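Putative hydantoin racemase (Klebsiella pneumoniae subsp. pneumoniae, PDB 3QVL) interconverts the two enantiomers of allantoin and probably racemises other 5-monosubstituted hydantoins as well. Local coordinates at residues Pro93-Ala98 with Ser205-Met210; Ile4-Pro9 with Val74-Gly79. All blocks are in the same frame, centred on the assembly; numbering follows the deposited sequence. Where two conformers were deposited one is given.

Contact 1: residues Pro93-Ala98 with Ser205-Met210; sequences PVIGIA and SAAVKM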
loop_
_atom_site.group_PDB
_atom_site.type_symbol
_atom_site.label_atom_id
_atom_site.label_comp_id
_atom_site.label_asym_id
_atom_site.label_seq_id
_atom_site.Cartn_x
_atom_site.Cartn_y
_atom_site.Cartn_z
ATOM N N PRO A 93 27.587 12.832 0.978
ATOM C CA PRO A 93 26.514 11.837 0.968
ATOM C C PRO A 93 26.871 10.564 1.737
ATOM O O PRO A 93 28.040 10.172 1.787
ATOM C CB PRO A 93 26.338 11.523 -0.521
ATOM C CG PRO A 93 27.630 11.909 -1.151
ATOM C CD PRO A 93 28.098 13.097 -0.379
ATOM N N VAL A 94 25.858 9.948 2.342
ATOM C CA VAL A 94 26.016 8.686 3.062
ATOM C C VAL A 94 25.090 7.648 2.435
ATOM O O VAL A 94 23.875 7.850 2.373
ATOM C CB VAL A 94 25.698 8.826 4.572
ATOM C CG1 VAL A 94 26.015 7.532 5.307
ATOM C CG2 VAL A 94 26.473 9.983 5.192
ATOM N N ILE A 95 25.673 6.545 1.971
ATOM C CA ILE A 95 24.919 5.488 1.299
ATOM C C ILE A 95 25.029 4.171 2.064
ATOM O O ILE A 95 26.130 3.719 2.388
ATOM C CB ILE A 95 25.390 5.287 -0.175
ATOM C CG1 ILE A 95 25.428 6.621 -0.943
ATOM C CG2 ILE A 95 24.523 4.250 -0.899
ATOM C CD1 ILE A 95 24.082 7.335 -1.079
ATOM N N GLY A 96 23.881 3.566 2.359
ATOM C CA GLY A 96 23.841 2.245 2.980
ATOM C C GLY A 96 24.015 1.159 1.937
ATOM O O GLY A 96 23.658 1.350 0.771
ATOM N N ILE A 97 24.562 0.015 2.346
ATOM C CA ILE A 97 24.806 -1.077 1.399
ATOM C C ILE A 97 23.539 -1.840 1.000
ATOM O O ILE A 97 23.439 -2.322 -0.126
ATOM C CB ILE A 97 25.938 -2.047 1.846
ATOM C CG1 ILE A 97 25.590 -2.763 3.155
ATOM C CG2 ILE A 97 27.267 -1.301 1.932
ATOM C CD1 ILE A 97 26.311 -4.091 3.330
ATOM N N ALA A 98 22.579 -1.943 1.918
ATOM C CA ALA A 98 21.275 -2.516 1.592
ATOM C C ALA A 98 20.566 -1.613 0.590
ATOM O O ALA A 98 20.052 -2.081 -0.426
ATOM C CB ALA A 98 20.433 -2.692 2.840
ATOM N N SER A 205 30.256 -2.574 -2.941
ATOM C CA SER A 205 30.733 -2.064 -4.221
ATOM C C SER A 205 29.737 -1.082 -4.846
ATOM O O SER A 205 30.135 -0.044 -5.377
ATOM C CB SER A 205 31.037 -3.222 -5.177
ATOM O OG SER A 205 29.894 -4.031 -5.389
ATOM N N ALA A 206 28.449 -1.412 -4.756
ATOM C CA ALA A 206 27.377 -0.567 -5.285
ATOM C C ALA A 206 27.322 0.802 -4.608
ATOM O O ALA A 206 27.160 1.823 -5.281
ATOM C CB ALA A 206 26.035 -1.278 -5.163
ATOM N N ALA A 207 27.468 0.816 -3.283
ATOM C CA ALA A 207 27.431 2.056 -2.505
ATOM C C ALA A 207 28.608 2.969 -2.830
ATOM O O ALA A 207 28.450 4.188 -2.894
ATOM C CB ALA A 207 27.380 1.755 -1.014
ATOM N N VAL A 208 29.779 2.369 -3.039
ATOM C CA VAL A 208 30.974 3.104 -3.459
ATOM C C VAL A 208 30.705 3.841 -4.773
ATOM O O VAL A 208 31.029 5.023 -4.906
ATOM C CB VAL A 208 32.211 2.169 -3.583
ATOM C CG1 VAL A 208 33.372 2.866 -4.291
ATOM C CG2 VAL A 208 32.647 1.686 -2.207
ATOM N N LYS A 209 30.086 3.142 -5.723
ATOM C CA LYS A 209 29.755 3.728 -7.022
ATOM C C LYS A 209 28.699 4.827 -6.910
ATOM O O LYS A 209 28.723 5.789 -7.680
ATOM C CB LYS A 209 29.304 2.654 -8.021
ATOM C CG LYS A 209 30.292 1.495 -8.252
ATOM C CD LYS A 209 31.742 1.943 -8.458
ATOM C CE LYS A 209 31.981 2.543 -9.833
ATOM N NZ LYS A 209 33.400 2.979 -9.984
ATOM N N MET A 210 27.783 4.683 -5.951
ATOM C CA MET A 210 26.756 5.700 -5.703
ATOM C C MET A 210 27.358 6.986 -5.146
ATOM O O MET A 210 26.982 8.083 -5.567
ATOM C CB MET A 210 25.656 5.173 -4.772
ATOM C CG MET A 210 24.768 4.074 -5.361
ATOM S SD MET A 210 24.053 4.444 -6.982
ATOM C CE MET A 210 25.269 3.691 -8.068
#

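Contact 2: residues Ile4-Pro9 with Val74-Gly79; sequences IQVINP and VIASFG. Unlike the reference sequence in segment 74-79: Ser77 (reference Cys). With 5HY ([(4R)-2,5-dioxoimidazolidin-4-yl]acetic acid), chain C.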
loop_
_atom_site.group_PDB
_atom_site.type_symbol
_atom_site.label_atom_id
_atom_site.label_comp_id
_atom_site.label_asym_id
_atom_site.label_seq_id
_atom_site.Cartn_x
_atom_site.Cartn_y
_atom_site.Cartn_z
ATOM N N ILE A 4 36.538 8.269 -0.089
ATOM C CA ILE A 4 35.299 7.696 0.429
ATOM C C ILE A 4 35.579 6.857 1.670
ATOM O O ILE A 4 36.359 5.903 1.626
ATOM C CB ILE A 4 34.569 6.836 -0.637
ATOM C CG1 ILE A 4 34.321 7.653 -1.911
ATOM C CG2 ILE A 4 33.254 6.278 -0.077
ATOM C CD1 ILE A 4 33.860 6.832 -3.099
ATOM N N GLN A 5 34.940 7.231 2.774
ATOM C CA GLN A 5 35.045 6.486 4.020
ATOM C C GLN A 5 34.029 5.349 4.020
ATOM O O GLN A 5 32.821 5.585 4.063
ATOM C CB GLN A 5 34.817 7.413 5.217
ATOM C CG GLN A 5 35.119 6.776 6.568
ATOM C CD GLN A 5 34.590 7.586 7.736
ATOM O OE1 GLN A 5 33.489 8.134 7.684
ATOM N NE2 GLN A 5 35.375 7.659 8.805
ATOM N N VAL A 6 34.526 4.118 3.957
ATOM C CA VAL A 6 33.661 2.943 3.995
ATOM C C VAL A 6 33.657 2.377 5.414
ATOM O O VAL A 6 34.648 1.800 5.871
ATOM C CB VAL A 6 34.084 1.873 2.958
ATOM C CG1 VAL A 6 33.093 0.721 2.945
ATOM C CG2 VAL A 6 34.182 2.487 1.563
ATOM N N ILE A 7 32.535 2.561 6.103
ATOM C CA ILE A 7 32.417 2.203 7.512
ATOM C C ILE A 7 31.761 0.840 7.701
ATOM O O ILE A 7 30.591 0.655 7.367
ATOM C CB ILE A 7 31.603 3.259 8.310
ATOM C CG1 ILE A 7 32.142 4.671 8.060
ATOM C CG2 ILE A 7 31.598 2.921 9.809
ATOM C CD1 ILE A 7 31.185 5.775 8.465
ATOM N N ASN A 8 32.529 -0.107 8.234
ATOM C CA ASN A 8 31.963 -1.338 8.762
ATOM C C ASN A 8 31.390 -1.022 10.143
ATOM O O ASN A 8 32.142 -0.678 11.052
ATOM C CB ASN A 8 33.031 -2.435 8.853
ATOM C CG ASN A 8 32.501 -3.729 9.460
ATOM O OD1 ASN A 8 31.290 -3.949 9.541
ATOM N ND2 ASN A 8 33.415 -4.594 9.890
ATOM N N PRO A 9 30.053 -1.107 10.297
ATOM C CA PRO A 9 29.396 -0.754 11.557
ATOM C C PRO A 9 29.682 -1.716 12.711
ATOM O O PRO A 9 29.491 -1.344 13.870
ATOM C CB PRO A 9 27.907 -0.778 11.190
ATOM C CG PRO A 9 27.893 -0.553 9.718
ATOM C CD PRO A 9 29.062 -1.348 9.237
ATOM N N VAL A 74 30.095 5.356 3.316
ATOM C CA VAL A 74 29.333 4.133 3.080
ATOM C C VAL A 74 29.099 3.423 4.416
ATOM O O VAL A 74 30.039 3.223 5.188
ATOM C CB VAL A 74 30.065 3.188 2.088
ATOM C CG1 VAL A 74 29.390 1.822 2.027
ATOM C CG2 VAL A 74 30.124 3.808 0.693
ATOM N N ILE A 75 27.845 3.064 4.690
ATOM C CA ILE A 75 27.511 2.257 5.868
ATOM C C ILE A 75 27.423 0.793 5.443
ATOM O O ILE A 75 26.479 0.384 4.757
ATOM C CB ILE A 75 26.208 2.736 6.553
ATOM C CG1 ILE A 75 26.379 4.170 7.066
ATOM C CG2 ILE A 75 25.821 1.800 7.701
ATOM C CD1 ILE A 75 25.109 4.800 7.600
ATOM N N ALA A 76 28.418 0.012 5.862
ATOM C CA ALA A 76 28.658 -1.316 5.297
ATOM C C ALA A 76 28.098 -2.514 6.072
ATOM O O ALA A 76 28.774 -3.537 6.229
ATOM C CB ALA A 76 30.145 -1.503 4.994
ATOM N N SER A 77 26.866 -2.362 6.555
ATOM C CA SER A 77 26.090 -3.457 7.138
ATOM C C SER A 77 24.707 -3.464 6.493
ATOM O O SER A 77 24.140 -2.401 6.231
ATOM C CB SER A 77 25.967 -3.292 8.651
ATOM O OG SER A 77 25.256 -4.370 9.229
ATOM N N PHE A 78 24.168 -4.656 6.243
ATOM C CA PHE A 78 22.902 -4.794 5.505
ATOM C C PHE A 78 21.634 -4.254 6.190
ATOM O O PHE A 78 20.558 -4.242 5.593
ATOM C CB PHE A 78 22.704 -6.246 5.053
ATOM C CG PHE A 78 21.764 -6.395 3.888
ATOM C CD1 PHE A 78 22.149 -5.997 2.609
ATOM C CD2 PHE A 78 20.495 -6.936 4.068
ATOM C CE1 PHE A 78 21.281 -6.134 1.528
ATOM C CE2 PHE A 78 19.621 -7.075 2.993
ATOM C CZ PHE A 78 20.016 -6.673 1.722
ATOM N N GLY A 79 21.759 -3.801 7.432
ATOM C CA GLY A 79 20.651 -3.130 8.101
ATOM C C GLY A 79 20.705 -1.620 7.944
ATOM O O GLY A 79 19.805 -0.914 8.405
HETATM C C 5HY C . 25.983 -7.144 7.953
HETATM N N 5HY C . 25.294 -7.776 10.056
HETATM O O 5HY C . 26.026 -6.845 6.762
HETATM C CA 5HY C . 24.724 -7.507 8.730
HETATM C CB 5HY C . 23.993 -8.736 8.146
HETATM C CG 5HY C . 24.864 -9.967 7.844
HETATM O OAB 5HY C . 27.361 -7.648 10.961
HETATM N NAF 5HY C . 27.029 -7.172 8.776
HETATM C CAI 5HY C . 26.608 -7.532 9.994
HETATM O OD1 5HY C . 24.251 -11.022 7.581
HETATM O OD2 5HY C . 26.107 -9.842 7.861
HETATM O O HOH W 1 29.225 -5.427 8.302
#

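Contact 1: residues Pro93-Ala98 with Ser205-Met210
Ile95 and Ala207 lose more surface to this contact than the other residues of the two segments, and their methyl groups meet directly: Ile95 CG2 lies 3.8 Å from Ala207 CB. Ile95 sits on the short strand 94-96 with its CB aimed at helix 203-216. With chi1 at -51° its CG1 stands anti to the carbonyl carbon, which puts CG2 anti to the backbone N and onto Ala207. CG2 also nears Met210 CB, and CG1 lies 4.1 Å from that same Met210 CB, the two side chains running at about a right angle. A beta-branched residue suits the place because it spans Ala207 and Met210, about one helix turn apart.

Alanine is apt at 207, since its single methyl lets the axis of residues 205-210 pass 8.1 Å from that of strand 94-96. The same Ala207 CB lies 4.2 Å from Ile97 CG2 and 4.1 Å from Gly96 O, so it spans the point where strand gives way to helix 97-108. Gly96 is the N-cap of that helix, and its backbone N is bound by Glu99.

Met210 touches the strand only through the root of its side chain. Bends at chi2 and chi3 lead its end away from the strand; the side chain also packs on Met104 of helix 97-108 and on Met210 of the second subunit, a setting where a flexible, unbranched chain fits. Ile95 itself also reaches Met107 of that subunit, so the packing continues into the oligomer interface.

Strand 94-96 and helix residues 205-210 run at 156°, nearly antiparallel, and adhere by apolar packing alone. The helix follows strand 200-201 of the second sheet yet lies against the edge strand, within this chain, of the first, a crossing-over that ties together the two lobes of the Asp/Glu/hydantoin racemase fold.

Contact 2: residues Ile4-Pro9 with Val74-Gly79
A water joins Asn8 to Ala76 and to the bound hydantoin: it donates to Asn8 OD1 and to Ala76 O, each 2.8 Å from its oxygen, and accepts from the ring nitrogen NAF of the ligand. Three partners thus fix it. Asn8 points its CG anti to the backbone N (chi1 177°), and its ND2 is bound by Asn10 and Thr16, which hold the amide in the rotation that offers OD1 to the water.

Behind this point the backbones pair as parallel strands. Val74 N donates to Gln5 O, Ile7 N to Val74 O at 2.7 Å, and Ala76 N to Ile7 O, also at 2.7 Å. In this sheet, whose strand order is 2-1-3-4, strands 2-7 and 72-75 are the central pair, and as in other parallel alpha/beta folds the ligand site lies just beyond their C-terminal ends.

On the face carrying Val6 and Val74 the two side chains lie side by side, CG1 to CG1 4.0 Å; beta-branched valines suit an extended strand, and Ala207 and Val211 of helix 203-216 pack on Val74. Pro9, without an amide hydrogen, cannot donate the next rung to Ala76 O, which the water serves instead. Its ring sets CG 3.7 Å from Ile75 CG2, the two side chains crossing at about a right angle, and 3.5 Å from Ser77 CB.

Ser77 stands where the reference sequence has cysteine; in the conformer given, its OG lies 3.1 Å from ring carbon C of the ligand. Next to it, Phe78 N donates to the ligand carbonyl O over 2.9 Å, at 160°.

How the contacts relate
From the N terminus, strand 2-7 enters contact 2 first; the chain then makes helix 13-26, strand 31-36 and helix 48-68 before strand 72-75 closes that loop at the middle of the first sheet. Only afterwards does contact 1 open, at strand 94-96, and it closes when helix 203-216 returns after the whole second sheet has been built. The two loops therefore follow in series, neither nested nor crossed. Strands 72-75 and 94-96 are neighbours, and probable backbone hydrogen bonds between Ile75 and both Ile95 and Ile97 join the contacts directly. Contact 2 knits the first sheet together beside the ligand; contact 1 fastens onto it the helix that follows the second sheet.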